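Side-chain contacts in SCO1 protein homolog (Bacillus subtilis, PDB 1XZO), which is needed to insert copper into the active site of cytochrome c oxidase and may also take part in copper homeostasis or redox signalling: residues A[24-29]-A[100-105]; A[118-123]-A[146-151]. One frame throughout, in Å; residues are numbered along the deposited sequence.

Interaction 1 of 2, residues A[24-29]-A[100-105]; sequences KNVSLE and NWDFLT. With CA (calcium ion), chain H.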
loop_
_atom_site.group_PDB
_atom_site.type_symbol
_atom_site.label_atom_id
_atom_site.label_comp_id
_atom_site.label_asym_id
_atom_site.label_seq_id
_atom_site.Cartn_x
_atom_site.Cartn_y
_atom_site.Cartn_z
ATOM N N LYS A 24 -2.040 -5.899 15.546
ATOM C CA LYS A 24 -2.505 -7.179 15.066
ATOM C C LYS A 24 -1.595 -7.704 13.902
ATOM O O LYS A 24 -1.133 -6.883 13.058
ATOM C CB LYS A 24 -3.939 -7.073 14.540
ATOM C CG LYS A 24 -4.926 -6.717 15.599
ATOM C CD LYS A 24 -6.288 -7.300 15.296
ATOM N NZ LYS A 24 -7.213 -7.961 18.058
ATOM N N ASN A 25 -1.325 -9.014 13.881
ATOM C CA ASN A 25 -0.607 -9.590 12.754
ATOM C C ASN A 25 -1.399 -9.536 11.421
ATOM O O ASN A 25 -2.552 -9.985 11.301
ATOM C CB ASN A 25 -0.140 -11.028 13.013
ATOM C CG ASN A 25 0.983 -11.124 14.016
ATOM O OD1 ASN A 25 1.602 -10.141 14.441
ATOM N ND2 ASN A 25 1.242 -12.334 14.403
ATOM N N VAL A 26 -0.654 -9.144 10.373
ATOM C CA VAL A 26 -1.083 -9.187 8.986
ATOM C C VAL A 26 -0.004 -9.843 8.120
ATOM O O VAL A 26 1.115 -9.460 8.183
ATOM C CB VAL A 26 -1.380 -7.720 8.509
ATOM C CG1 VAL A 26 -1.774 -7.684 7.032
ATOM C CG2 VAL A 26 -2.500 -7.156 9.401
ATOM N N SER A 27 -0.402 -10.856 7.416
ATOM C CA SER A 27 0.510 -11.685 6.626
ATOM C C SER A 27 0.095 -11.747 5.135
ATOM O O SER A 27 -1.099 -11.760 4.795
ATOM C CB SER A 27 0.590 -13.094 7.248
ATOM O OG SER A 27 -0.629 -13.744 7.027
ATOM N N LEU A 28 1.060 -12.069 4.266
ATOM C CA LEU A 28 0.709 -12.458 2.919
ATOM C C LEU A 28 -0.312 -13.560 2.864
ATOM O O LEU A 28 -1.248 -13.531 2.094
ATOM C CB LEU A 28 1.947 -12.778 2.081
ATOM C CG LEU A 28 1.731 -13.254 0.672
ATOM C CD1 LEU A 28 0.894 -14.345 0.540
ATOM C CD2 LEU A 28 1.129 -12.027 -0.166
ATOM N N GLU A 29 -0.178 -14.585 3.729
ATOM C CA GLU A 29 -1.072 -15.671 3.722
ATOM C C GLU A 29 -2.497 -15.218 4.046
ATOM O O GLU A 29 -3.447 -15.734 3.521
ATOM C CB GLU A 29 -0.579 -16.744 4.723
ATOM C CG GLU A 29 -1.336 -18.027 4.607
ATOM C CD GLU A 29 -0.913 -19.029 5.658
ATOM O OE1 GLU A 29 -0.002 -18.764 6.465
ATOM O OE2 GLU A 29 -1.565 -20.052 5.675
ATOM N N ASN A 100 -10.940 -1.717 5.657
ATOM C CA ASN A 100 -10.246 -2.563 4.670
ATOM C C ASN A 100 -8.887 -1.964 4.353
ATOM O O ASN A 100 -8.362 -2.079 3.238
ATOM C CB ASN A 100 -11.029 -2.715 3.403
ATOM C CG ASN A 100 -11.256 -1.374 2.679
ATOM O OD1 ASN A 100 -11.165 -0.296 3.310
ATOM N ND2 ASN A 100 -11.495 -1.441 1.373
ATOM N N TRP A 101 -8.329 -1.284 5.326
ATOM C CA TRP A 101 -6.995 -0.701 5.212
ATOM C C TRP A 101 -6.202 -0.971 6.476
ATOM O O TRP A 101 -6.639 -0.626 7.600
ATOM C CB TRP A 101 -7.132 0.809 5.005
ATOM C CG TRP A 101 -5.984 1.590 4.507
ATOM C CD1 TRP A 101 -4.642 1.248 4.489
ATOM C CD2 TRP A 101 -6.056 2.859 3.832
ATOM N NE1 TRP A 101 -3.901 2.262 3.945
ATOM C CE2 TRP A 101 -4.746 3.265 3.545
ATOM C CE3 TRP A 101 -7.114 3.759 3.544
ATOM C CZ2 TRP A 101 -4.464 4.437 2.891
ATOM C CZ3 TRP A 101 -6.814 4.927 2.945
ATOM C CH2 TRP A 101 -5.543 5.259 2.605
ATOM N N ASP A 102 -5.016 -1.571 6.293
ATOM C CA ASP A 102 -4.011 -1.658 7.367
ATOM C C ASP A 102 -2.722 -0.926 7.096
ATOM O O ASP A 102 -2.171 -0.982 5.961
ATOM C CB ASP A 102 -3.669 -3.174 7.573
ATOM C CG ASP A 102 -4.861 -3.961 8.039
ATOM O OD1 ASP A 102 -5.575 -4.497 7.179
ATOM O OD2 ASP A 102 -5.207 -4.016 9.271
ATOM N N PHE A 103 -2.247 -0.210 8.092
ATOM C CA PHE A 103 -0.980 0.403 8.089
ATOM C C PHE A 103 -0.035 -0.488 8.865
ATOM O O PHE A 103 -0.337 -0.793 9.983
ATOM C CB PHE A 103 -0.922 1.753 8.734
ATOM C CG PHE A 103 -1.700 2.825 7.894
ATOM C CD1 PHE A 103 -3.070 2.755 7.781
ATOM C CD2 PHE A 103 -1.018 3.811 7.232
ATOM C CE1 PHE A 103 -3.755 3.706 7.008
ATOM C CE2 PHE A 103 -1.724 4.775 6.431
ATOM C CZ PHE A 103 -3.056 4.736 6.344
ATOM N N LEU A 104 1.084 -0.850 8.252
ATOM C CA LEU A 104 1.969 -1.952 8.827
ATOM C C LEU A 104 3.304 -1.444 9.298
ATOM O O LEU A 104 3.914 -0.515 8.767
ATOM C CB LEU A 104 2.204 -3.029 7.776
ATOM C CG LEU A 104 1.004 -3.816 7.273
ATOM C CD1 LEU A 104 1.308 -4.964 6.393
ATOM C CD2 LEU A 104 -0.026 -4.276 8.378
ATOM N N THR A 105 3.837 -2.071 10.370
ATOM C CA THR A 105 5.175 -1.829 10.924
ATOM C C THR A 105 5.546 -3.203 11.551
ATOM O O THR A 105 4.950 -4.252 11.195
ATOM C CB THR A 105 5.375 -0.647 11.973
ATOM O OG1 THR A 105 4.288 -0.806 12.966
ATOM C CG2 THR A 105 5.035 0.708 11.340
HETATM CA CA CA H . -0.030 -21.480 6.696
HETATM O O HOH W 1 -0.645 -21.017 7.664
#

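Interaction 2 of 2, residues A[118-123]-A[146-151]; sequences KSFKAI and GKVLKD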
loop_
_atom_site.group_PDB
_atom_site.type_symbol
_atom_site.label_atom_id
_atom_site.label_comp_id
_atom_site.label_asym_id
_atom_site.label_seq_id
_atom_site.Cartn_x
_atom_site.Cartn_y
_atom_site.Cartn_z
ATOM N N LYS A 118 12.534 -7.031 -3.486
ATOM C CA LYS A 118 12.101 -8.326 -4.056
ATOM C C LYS A 118 10.692 -8.433 -4.564
ATOM O O LYS A 118 10.449 -8.910 -5.634
ATOM C CB LYS A 118 12.364 -9.516 -3.047
ATOM C CG LYS A 118 13.844 -9.557 -2.567
ATOM C CD LYS A 118 14.130 -10.878 -1.709
ATOM C CE LYS A 118 14.494 -10.676 -0.180
ATOM N NZ LYS A 118 13.850 -11.612 0.922
ATOM N N SER A 119 9.743 -7.958 -3.762
ATOM C CA SER A 119 8.337 -8.093 -4.037
ATOM C C SER A 119 7.857 -7.134 -5.129
ATOM O O SER A 119 7.009 -7.503 -5.867
ATOM C CB SER A 119 7.534 -7.752 -2.796
ATOM O OG SER A 119 7.813 -8.812 -1.790
ATOM N N PHE A 120 8.327 -5.913 -5.074
ATOM C CA PHE A 120 7.685 -4.788 -5.888
ATOM C C PHE A 120 8.678 -4.100 -6.792
ATOM O O PHE A 120 8.312 -3.210 -7.549
ATOM C CB PHE A 120 7.055 -3.734 -4.959
ATOM C CG PHE A 120 5.896 -4.260 -4.147
ATOM C CD1 PHE A 120 6.082 -4.549 -2.741
ATOM C CD2 PHE A 120 4.636 -4.531 -4.701
ATOM C CE1 PHE A 120 5.060 -5.134 -1.992
ATOM C CE2 PHE A 120 3.615 -5.043 -3.940
ATOM C CZ PHE A 120 3.836 -5.316 -2.538
ATOM N N LYS A 121 9.932 -4.511 -6.707
ATOM C CA LYS A 121 11.052 -3.931 -7.422
ATOM C C LYS A 121 11.196 -2.457 -7.122
ATOM O O LYS A 121 11.594 -1.692 -7.960
ATOM C CB LYS A 121 10.986 -4.275 -8.960
ATOM C CG LYS A 121 10.414 -5.652 -9.310
ATOM C CD LYS A 121 11.290 -6.725 -8.778
ATOM C CE LYS A 121 10.769 -8.109 -9.022
ATOM N NZ LYS A 121 11.560 -9.101 -8.204
ATOM N N ALA A 122 10.914 -2.090 -5.872
ATOM C CA ALA A 122 10.887 -0.717 -5.356
ATOM C C ALA A 122 12.076 -0.516 -4.472
ATOM O O ALA A 122 12.403 -1.418 -3.661
ATOM C CB ALA A 122 9.570 -0.502 -4.509
ATOM N N ILE A 123 12.684 0.659 -4.619
ATOM C CA ILE A 123 13.744 1.150 -3.804
ATOM C C ILE A 123 13.117 2.064 -2.797
ATOM O O ILE A 123 12.821 3.226 -3.088
ATOM C CB ILE A 123 14.804 1.934 -4.625
ATOM C CG1 ILE A 123 15.367 1.035 -5.694
ATOM C CG2 ILE A 123 15.841 2.442 -3.665
ATOM N N GLY A 146 -1.150 -13.626 -4.611
ATOM C CA GLY A 146 0.039 -12.975 -4.219
ATOM C C GLY A 146 1.016 -12.548 -5.262
ATOM O O GLY A 146 2.170 -12.240 -4.956
ATOM N N LYS A 147 0.549 -12.340 -6.477
ATOM C CA LYS A 147 1.428 -11.771 -7.510
ATOM C C LYS A 147 1.134 -10.275 -7.756
ATOM O O LYS A 147 -0.054 -9.905 -7.788
ATOM C CB LYS A 147 1.263 -12.499 -8.806
ATOM C CG LYS A 147 2.026 -13.807 -8.886
ATOM C CD LYS A 147 2.399 -14.147 -10.372
ATOM C CE LYS A 147 3.702 -14.989 -10.534
ATOM N NZ LYS A 147 3.612 -15.913 -11.796
ATOM N N VAL A 148 2.167 -9.489 -7.914
ATOM C CA VAL A 148 1.989 -8.042 -8.300
ATOM C C VAL A 148 1.584 -8.012 -9.800
ATOM O O VAL A 148 2.262 -8.584 -10.660
ATOM C CB VAL A 148 3.201 -7.230 -8.069
ATOM C CG1 VAL A 148 2.925 -5.763 -8.310
ATOM C CG2 VAL A 148 3.722 -7.460 -6.645
ATOM N N LEU A 149 0.455 -7.372 -10.098
ATOM C CA LEU A 149 -0.077 -7.372 -11.457
ATOM C C LEU A 149 0.151 -6.047 -12.191
ATOM O O LEU A 149 0.463 -6.087 -13.374
ATOM C CB LEU A 149 -1.549 -7.607 -11.406
ATOM C CG LEU A 149 -1.993 -8.821 -10.666
ATOM C CD1 LEU A 149 -3.507 -8.775 -10.643
ATOM C CD2 LEU A 149 -1.462 -10.057 -11.358
ATOM N N LYS A 150 0.159 -4.932 -11.457
ATOM C CA LYS A 150 0.259 -3.593 -12.001
ATOM C C LYS A 150 0.808 -2.615 -10.997
ATOM O O LYS A 150 0.636 -2.781 -9.760
ATOM C CB LYS A 150 -1.151 -3.129 -12.519
ATOM C CG LYS A 150 -1.147 -2.676 -13.962
ATOM C CD LYS A 150 -1.604 -3.795 -14.891
ATOM C CE LYS A 150 -0.765 -3.854 -16.164
ATOM N NZ LYS A 150 -0.943 -2.672 -17.097
ATOM N N ASP A 151 1.423 -1.547 -11.517
ATOM C CA ASP A 151 1.845 -0.399 -10.767
ATOM C C ASP A 151 1.272 0.874 -11.398
ATOM O O ASP A 151 0.904 0.891 -12.608
ATOM C CB ASP A 151 3.341 -0.246 -10.644
ATOM C CG ASP A 151 4.064 -0.044 -11.973
ATOM O OD1 ASP A 151 3.811 -0.766 -12.963
ATOM O OD2 ASP A 151 4.881 0.869 -12.117
#

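Interaction 1 of 2, residues A[24-29]-A[100-105]
V26 lays its branched end over CD2 of L104, the two side chains meeting at about a right angle. The closest approach runs from V26 CB to L104 CD2 at 3.7 Å, and both valine methyls flank the same carbon: V26 CG2 sits 3.9 Å and V26 CG1 4.1 Å from L104 CD2. With CG1 anti to the backbone N (chi1 177°), CG2 is turned beside that nitrogen, which brings it up to the carboxylate of D102 as well, 4.1 Å from OD2. This is a carbon-to-oxygen contact without a bond; D102 spends its oxygens on others, OD2 accepting from N20 and OD1 forming a salt bridge with R71. F18, from the partner strand of the small hairpin, also touches L104. Were V26 cut back to an alanine, L104 CD2 would probably face a gap and the D102 carboxylate would lose the methyl beside it. Strand 25-27 of the two-stranded antiparallel sheet is thus packed on strand 101-104, an outermost strand of the main thioredoxin-like sheet, with no hydrogen bond between the two segments. Their direct attachment is mainly apolar, while the neighbouring charge is held by residues outside the pair.

Interaction 2 of 2, residues A[118-123]-A[146-151]
One methyl of V148 does most of the work here: its CG2 reaches both the F120 ring and the backbone of S119 at the end of helix 109-120. V148 CG2 lies 3.6 Å from F120 CE2 and just as near to the neighbouring CD2 of that ring, coming in obliquely, while the two side chains cross at about a right angle. V148 CG1 hangs back, 4.2 Å from F120 CD2. The same CG2 methyl of V148 also comes to 3.4 Å from the carbonyl oxygen S119 O. That oxygen is buried by the contact and has no hydrogen-bond partner in the model, so a methyl, not a donor, lies against it. The S119 hydroxyl, by contrast, is hydrogen-bonded to the backbone N of E14. The F120 side chain reaches the strand because its CG stands anti to the carbonyl carbon (chi1 -65°), and the ring also meets Y140, the planes inclined at about 45°.

The outer side is looser and polar. K121, exposed and with positive phi, leaves the helical conformation and bends its side chain back, so that K121 NZ donates to K118 O over 2.8 Å. The amine is tilted 21° from the carbonyl plane. The same lysine makes a cation-pi contact with Y11.

Beyond V148 the strand has a classic beta bulge, L149 and K150 both facing L141. The contact therefore sets the C-terminal end of helix 109-120 on one of the antiparallel strands of the thioredoxin-like sheet: 147-153 lies between 11-12 and 138-142, with Y140 and V142 of the latter strand touching the same helix end at F120.

Overall arrangement
From the N terminus, residues 24-29 come first, on the second strand of the small antiparallel hairpin. The chain then runs through strand 36-41, helix 52-65, strand 71-76 and helix 84-91 before 100-105 closes that long loop in interaction 1. Helix 109-120 follows directly, and at its end interaction 2 opens; strand 138-142 intervenes before 146-151 closes this shorter, helix-free loop. The two loops lie in series, neither nesting nor crossing. Their centres are about 17 Å apart, and both reach the same mixed sheet: interaction 1 ties the hairpin to 101-104, one edge strand of that sheet, and interaction 2 ties helix 109-120 to strand 147-153, next to the opposite edge strand, 11-12.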